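Transcriptional regulator, IclR family (Alicyclobacillus acidocaldarius subsp. acidocaldarius, PDB 5TJJ) probably binds DNA and regulates transcription as a member of the IclR family, pairing a helix-turn-helix domain with a C-terminal regulatory domain. Local coordinates at residues Pro9-Leu21 with Leu38-Leu52. Residues are numbered along the deposited sequence; the frame is centred on the assembly and turned at random.
Sequences PSVALAARVLKLL and LGVNKTTCLRVLRTL
Leu-13 reaches from helix 9-21 into segment 38-52 and divides its methyls between two patches of it. With CG anti to the backbone N (chi1 176°), CD1 meets Val-40 CG2 tip to tip at 3.9 Å and lies beside Leu-38 CD1, while CD2 slants across the methyls of Thr-44 and Val-48. Cutting this side chain back to an alanine is likely to leave a gap facing those four residues. Leu-38 is a knob seated among Leu-13, Arg-16, Val-17 and Leu-20; its CD1 meets Val-17 CG2 at 3.7 Å, the two side chains crossing at about a right angle. The other branch of Val-17, CG1, turns to Leu-49 CD2 (3.7 Å). Where the backbones come nearest, small Ala-14 lets Val-48 CG1 reach its CA at 3.7 Å, and Leu-52 CD2 rests on its CB. The Arg-16 chain bends at chi3 (77°) and NH2 donates to a lone pair of Leu-38 O (3.1 Å), tying the guanidinium to the helix end that Gly-39 closes in a Schellman motif. Asn-41 then N-caps helix 42-54, its OD1 accepting from Thr-44 N. The axes of 9-21 and 42-52 cross at -77°, and helix 9-21, which precedes the helix-turn-helix, packs on the turn after helix 31-38 and on the motif's second helix, 42-54, as in the winged DNA-binding domains of IclR regulators.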
loop_
_atom_site.group_PDB
_atom_site.type_symbol
_atom_site.label_atom_id
_atom_site.label_comp_id
_atom_site.label_asym_id
_atom_site.label_seq_id
_atom_site.Cartn_x
_atom_site.Cartn_y
_atom_site.Cartn_z
ATOM N N PRO A 9 -4.445 16.012 17.453
ATOM C CA PRO A 9 -4.961 14.738 18.026
ATOM C C PRO A 9 -6.072 14.022 17.250
ATOM O O PRO A 9 -6.151 12.809 17.319
ATOM C CB PRO A 9 -5.481 15.157 19.412
ATOM C CG PRO A 9 -4.766 16.441 19.717
ATOM C CD PRO A 9 -4.602 17.134 18.405
ATOM N N SER A 10 -6.909 14.762 16.526
ATOM C CA SER A 10 -7.956 14.136 15.704
ATOM C C SER A 10 -7.406 13.376 14.490
ATOM O O SER A 10 -8.015 12.395 14.085
ATOM C CB SER A 10 -9.051 15.131 15.276
ATOM O OG SER A 10 -8.518 16.142 14.444
ATOM N N VAL A 11 -6.262 13.797 13.957
ATOM C CA VAL A 11 -5.643 13.117 12.815
ATOM C C VAL A 11 -4.867 11.914 13.312
ATOM O O VAL A 11 -4.831 10.876 12.653
ATOM C CB VAL A 11 -4.734 14.077 12.022
ATOM C CG1 VAL A 11 -4.009 13.367 10.887
ATOM C CG2 VAL A 11 -5.566 15.247 11.509
ATOM N N ALA A 12 -4.276 12.036 14.501
ATOM C CA ALA A 12 -3.648 10.885 15.182
ATOM C C ALA A 12 -4.650 9.777 15.466
ATOM O O ALA A 12 -4.312 8.614 15.377
ATOM C CB ALA A 12 -2.973 11.323 16.482
ATOM N N LEU A 13 -5.887 10.148 15.806
ATOM C CA LEU A 13 -6.952 9.175 16.114
ATOM C C LEU A 13 -7.466 8.541 14.817
ATOM O O LEU A 13 -7.723 7.349 14.762
ATOM C CB LEU A 13 -8.094 9.848 16.897
ATOM C CG LEU A 13 -9.333 8.991 17.223
ATOM C CD1 LEU A 13 -8.976 7.859 18.165
ATOM C CD2 LEU A 13 -10.456 9.842 17.803
ATOM N N ALA A 14 -7.619 9.345 13.771
ATOM C CA ALA A 14 -7.976 8.813 12.452
ATOM C C ALA A 14 -7.004 7.692 12.056
ATOM O O ALA A 14 -7.429 6.612 11.681
ATOM C CB ALA A 14 -7.994 9.920 11.406
ATOM N N ALA A 15 -5.708 7.952 12.217
ATOM C CA ALA A 15 -4.682 6.969 11.909
ATOM C C ALA A 15 -4.810 5.714 12.759
ATOM O O ALA A 15 -4.683 4.612 12.231
ATOM C CB ALA A 15 -3.308 7.571 12.086
ATOM N N ARG A 16 -5.055 5.874 14.063
ATOM C CA ARG A 16 -5.234 4.719 14.957
ATOM C C ARG A 16 -6.475 3.891 14.564
ATOM O O ARG A 16 -6.461 2.667 14.618
ATOM C CB ARG A 16 -5.347 5.148 16.436
ATOM C CG ARG A 16 -4.060 5.623 17.095
ATOM C CD ARG A 16 -4.340 6.062 18.536
ATOM N NE ARG A 16 -4.488 4.910 19.438
ATOM C CZ ARG A 16 -5.183 4.868 20.586
ATOM N NH1 ARG A 16 -5.843 5.925 21.021
ATOM N NH2 ARG A 16 -5.225 3.750 21.303
ATOM N N VAL A 17 -7.551 4.577 14.183
ATOM C CA VAL A 17 -8.769 3.926 13.732
ATOM C C VAL A 17 -8.470 3.064 12.510
ATOM O O VAL A 17 -8.865 1.898 12.469
ATOM C CB VAL A 17 -9.865 4.973 13.454
ATOM C CG1 VAL A 17 -11.000 4.413 12.593
ATOM C CG2 VAL A 17 -10.412 5.485 14.777
ATOM N N LEU A 18 -7.743 3.621 11.543
ATOM C CA LEU A 18 -7.468 2.892 10.320
ATOM C C LEU A 18 -6.514 1.739 10.540
ATOM O O LEU A 18 -6.675 0.668 9.936
ATOM C CB LEU A 18 -6.943 3.820 9.242
ATOM C CG LEU A 18 -7.934 4.898 8.796
ATOM C CD1 LEU A 18 -7.228 5.909 7.905
ATOM C CD2 LEU A 18 -9.113 4.276 8.063
ATOM N N LYS A 19 -5.539 1.938 11.409
ATOM C CA LYS A 19 -4.642 0.841 11.782
ATOM C C LYS A 19 -5.380 -0.298 12.453
ATOM O O LYS A 19 -5.057 -1.435 12.206
ATOM C CB LYS A 19 -3.486 1.320 12.656
ATOM C CG LYS A 19 -2.515 2.157 11.854
ATOM C CD LYS A 19 -1.446 2.862 12.678
ATOM C CE LYS A 19 -0.779 3.905 11.792
ATOM N NZ LYS A 19 0.467 4.461 12.374
ATOM N N LEU A 20 -6.384 0.010 13.267
ATOM C CA LEU A 20 -7.188 -1.014 13.936
ATOM C C LEU A 20 -8.051 -1.796 12.957
ATOM O O LEU A 20 -8.099 -3.028 13.021
ATOM C CB LEU A 20 -8.087 -0.393 15.007
ATOM C CG LEU A 20 -8.949 -1.397 15.768
ATOM C CD1 LEU A 20 -8.095 -2.261 16.683
ATOM C CD2 LEU A 20 -10.013 -0.681 16.582
ATOM N N LEU A 21 -8.726 -1.087 12.059
ATOM C CA LEU A 21 -9.585 -1.743 11.063
ATOM C C LEU A 21 -8.852 -2.607 10.036
ATOM O O LEU A 21 -9.485 -3.328 9.281
ATOM C CB LEU A 21 -10.471 -0.711 10.362
ATOM C CG LEU A 21 -11.490 -0.033 11.308
ATOM C CD1 LEU A 21 -12.268 1.020 10.548
ATOM C CD2 LEU A 21 -12.440 -1.049 11.949
ATOM N N LEU A 38 -9.694 1.248 21.484
ATOM C CA LEU A 38 -8.771 2.374 21.489
ATOM C C LEU A 38 -8.708 3.103 22.837
ATOM O O LEU A 38 -7.759 3.843 23.082
ATOM C CB LEU A 38 -9.134 3.373 20.383
ATOM C CG LEU A 38 -9.180 2.820 18.977
ATOM C CD1 LEU A 38 -9.603 3.892 17.989
ATOM C CD2 LEU A 38 -7.828 2.222 18.602
ATOM N N GLY A 39 -9.715 2.920 23.689
ATOM C CA GLY A 39 -9.799 3.656 24.949
ATOM C C GLY A 39 -10.103 5.134 24.741
ATOM O O GLY A 39 -9.571 5.986 25.460
ATOM N N VAL A 40 -10.964 5.429 23.767
ATOM C CA VAL A 40 -11.386 6.786 23.470
ATOM C C VAL A 40 -12.894 6.887 23.648
ATOM O O VAL A 40 -13.626 5.912 23.488
ATOM C CB VAL A 40 -10.966 7.190 22.045
ATOM C CG1 VAL A 40 -11.576 8.538 21.614
ATOM C CG2 VAL A 40 -9.439 7.244 21.982
ATOM N N ASN A 41 -13.338 8.074 24.035
ATOM C CA ASN A 41 -14.749 8.396 24.147
ATOM C C ASN A 41 -15.489 8.120 22.814
ATOM O O ASN A 41 -15.030 8.557 21.755
ATOM C CB ASN A 41 -14.843 9.862 24.577
ATOM C CG ASN A 41 -16.171 10.472 24.282
ATOM O OD1 ASN A 41 -16.440 10.863 23.146
ATOM N ND2 ASN A 41 -17.012 10.569 25.297
ATOM N N LYS A 42 -16.621 7.407 22.883
ATOM C CA LYS A 42 -17.388 6.991 21.678
ATOM C C LYS A 42 -17.823 8.134 20.757
ATOM O O LYS A 42 -17.812 7.976 19.550
ATOM C CB LYS A 42 -18.640 6.180 22.052
ATOM C CG LYS A 42 -18.354 4.719 22.318
ATOM C CD LYS A 42 -19.524 4.007 22.991
ATOM C CE LYS A 42 -20.556 3.558 21.968
ATOM N NZ LYS A 42 -21.750 2.916 22.600
ATOM N N THR A 43 -18.245 9.258 21.330
ATOM C CA THR A 43 -18.606 10.421 20.532
ATOM C C THR A 43 -17.429 10.938 19.716
ATOM O O THR A 43 -17.556 11.146 18.530
ATOM C CB THR A 43 -19.169 11.541 21.424
ATOM O OG1 THR A 43 -20.363 11.065 22.038
ATOM C CG2 THR A 43 -19.487 12.811 20.615
ATOM N N THR A 44 -16.284 11.126 20.357
ATOM C CA THR A 44 -15.039 11.503 19.668
ATOM C C THR A 44 -14.792 10.601 18.466
ATOM O O THR A 44 -14.532 11.089 17.368
ATOM C CB THR A 44 -13.840 11.468 20.653
ATOM O OG1 THR A 44 -14.170 12.239 21.810
ATOM C CG2 THR A 44 -12.598 12.046 20.043
ATOM N N CYS A 45 -14.918 9.292 18.674
ATOM C CA CYS A 45 -14.811 8.301 17.593
ATOM C C CYS A 45 -15.799 8.438 16.459
ATOM O O CYS A 45 -15.451 8.187 15.311
ATOM C CB CYS A 45 -15.037 6.897 18.129
ATOM S SG CYS A 45 -13.550 6.155 18.743
ATOM N N LEU A 46 -17.043 8.743 16.793
ATOM C CA LEU A 46 -18.079 8.827 15.779
ATOM C C LEU A 46 -17.728 9.928 14.787
ATOM O O LEU A 46 -17.731 9.694 13.583
ATOM C CB LEU A 46 -19.485 9.047 16.388
ATOM C CG LEU A 46 -20.652 8.837 15.406
ATOM C CD1 LEU A 46 -20.529 7.496 14.655
ATOM C CD2 LEU A 46 -22.021 8.964 16.061
ATOM N N ARG A 47 -17.383 11.100 15.309
ATOM C CA ARG A 47 -17.093 12.240 14.457
ATOM C C ARG A 47 -15.960 11.963 13.445
ATOM O O ARG A 47 -16.053 12.344 12.269
ATOM C CB ARG A 47 -16.707 13.456 15.292
ATOM C CG ARG A 47 -17.781 14.051 16.172
ATOM C CD ARG A 47 -17.262 15.357 16.769
ATOM N NE ARG A 47 -17.767 15.618 18.133
ATOM C CZ ARG A 47 -17.069 15.502 19.279
ATOM N NH1 ARG A 47 -15.787 15.093 19.294
ATOM N NH2 ARG A 47 -17.674 15.797 20.428
ATOM N N VAL A 48 -14.913 11.295 13.911
ATOM C CA VAL A 48 -13.773 10.946 13.075
ATOM C C VAL A 48 -14.152 9.908 12.031
ATOM O O VAL A 48 -13.894 10.089 10.835
ATOM C CB VAL A 48 -12.626 10.434 13.966
ATOM C CG1 VAL A 48 -11.539 9.722 13.166
ATOM C CG2 VAL A 48 -12.061 11.599 14.782
ATOM N N LEU A 49 -14.775 8.823 12.500
ATOM C CA LEU A 49 -15.321 7.781 11.619
ATOM C C LEU A 49 -16.222 8.321 10.520
ATOM O O LEU A 49 -16.039 7.998 9.358
ATOM C CB LEU A 49 -16.097 6.737 12.425
ATOM C CG LEU A 49 -15.229 5.712 13.170
ATOM C CD1 LEU A 49 -16.029 4.990 14.241
ATOM C CD2 LEU A 49 -14.645 4.711 12.199
ATOM N N ARG A 50 -17.203 9.130 10.884
ATOM C CA ARG A 50 -18.104 9.685 9.884
ATOM C C ARG A 50 -17.355 10.645 8.916
ATOM O O ARG A 50 -17.690 10.729 7.744
ATOM C CB ARG A 50 -19.321 10.359 10.549
ATOM C CG ARG A 50 -20.444 9.381 10.933
ATOM C CD ARG A 50 -21.542 10.074 11.759
ATOM N NE ARG A 50 -22.925 9.553 11.610
ATOM C CZ ARG A 50 -23.977 10.202 11.074
ATOM N NH1 ARG A 50 -23.855 11.435 10.572
ATOM N NH2 ARG A 50 -25.172 9.606 11.026
ATOM N N THR A 51 -16.336 11.346 9.408
ATOM C CA THR A 51 -15.527 12.225 8.559
ATOM C C THR A 51 -14.727 11.387 7.561
ATOM O O THR A 51 -14.716 11.701 6.363
ATOM C CB THR A 51 -14.597 13.110 9.407
ATOM O OG1 THR A 51 -15.390 13.808 10.359
ATOM C CG2 THR A 51 -13.862 14.121 8.567
ATOM N N LEU A 52 -14.112 10.310 8.048
ATOM C CA LEU A 52 -13.407 9.347 7.190
ATOM C C LEU A 52 -14.328 8.693 6.156
ATOM O O LEU A 52 -13.947 8.520 5.002
ATOM C CB LEU A 52 -12.706 8.253 8.033
ATOM C CG LEU A 52 -11.566 8.671 8.979
ATOM C CD1 LEU A 52 -11.094 7.511 9.833
ATOM C CD2 LEU A 52 -10.385 9.253 8.244
#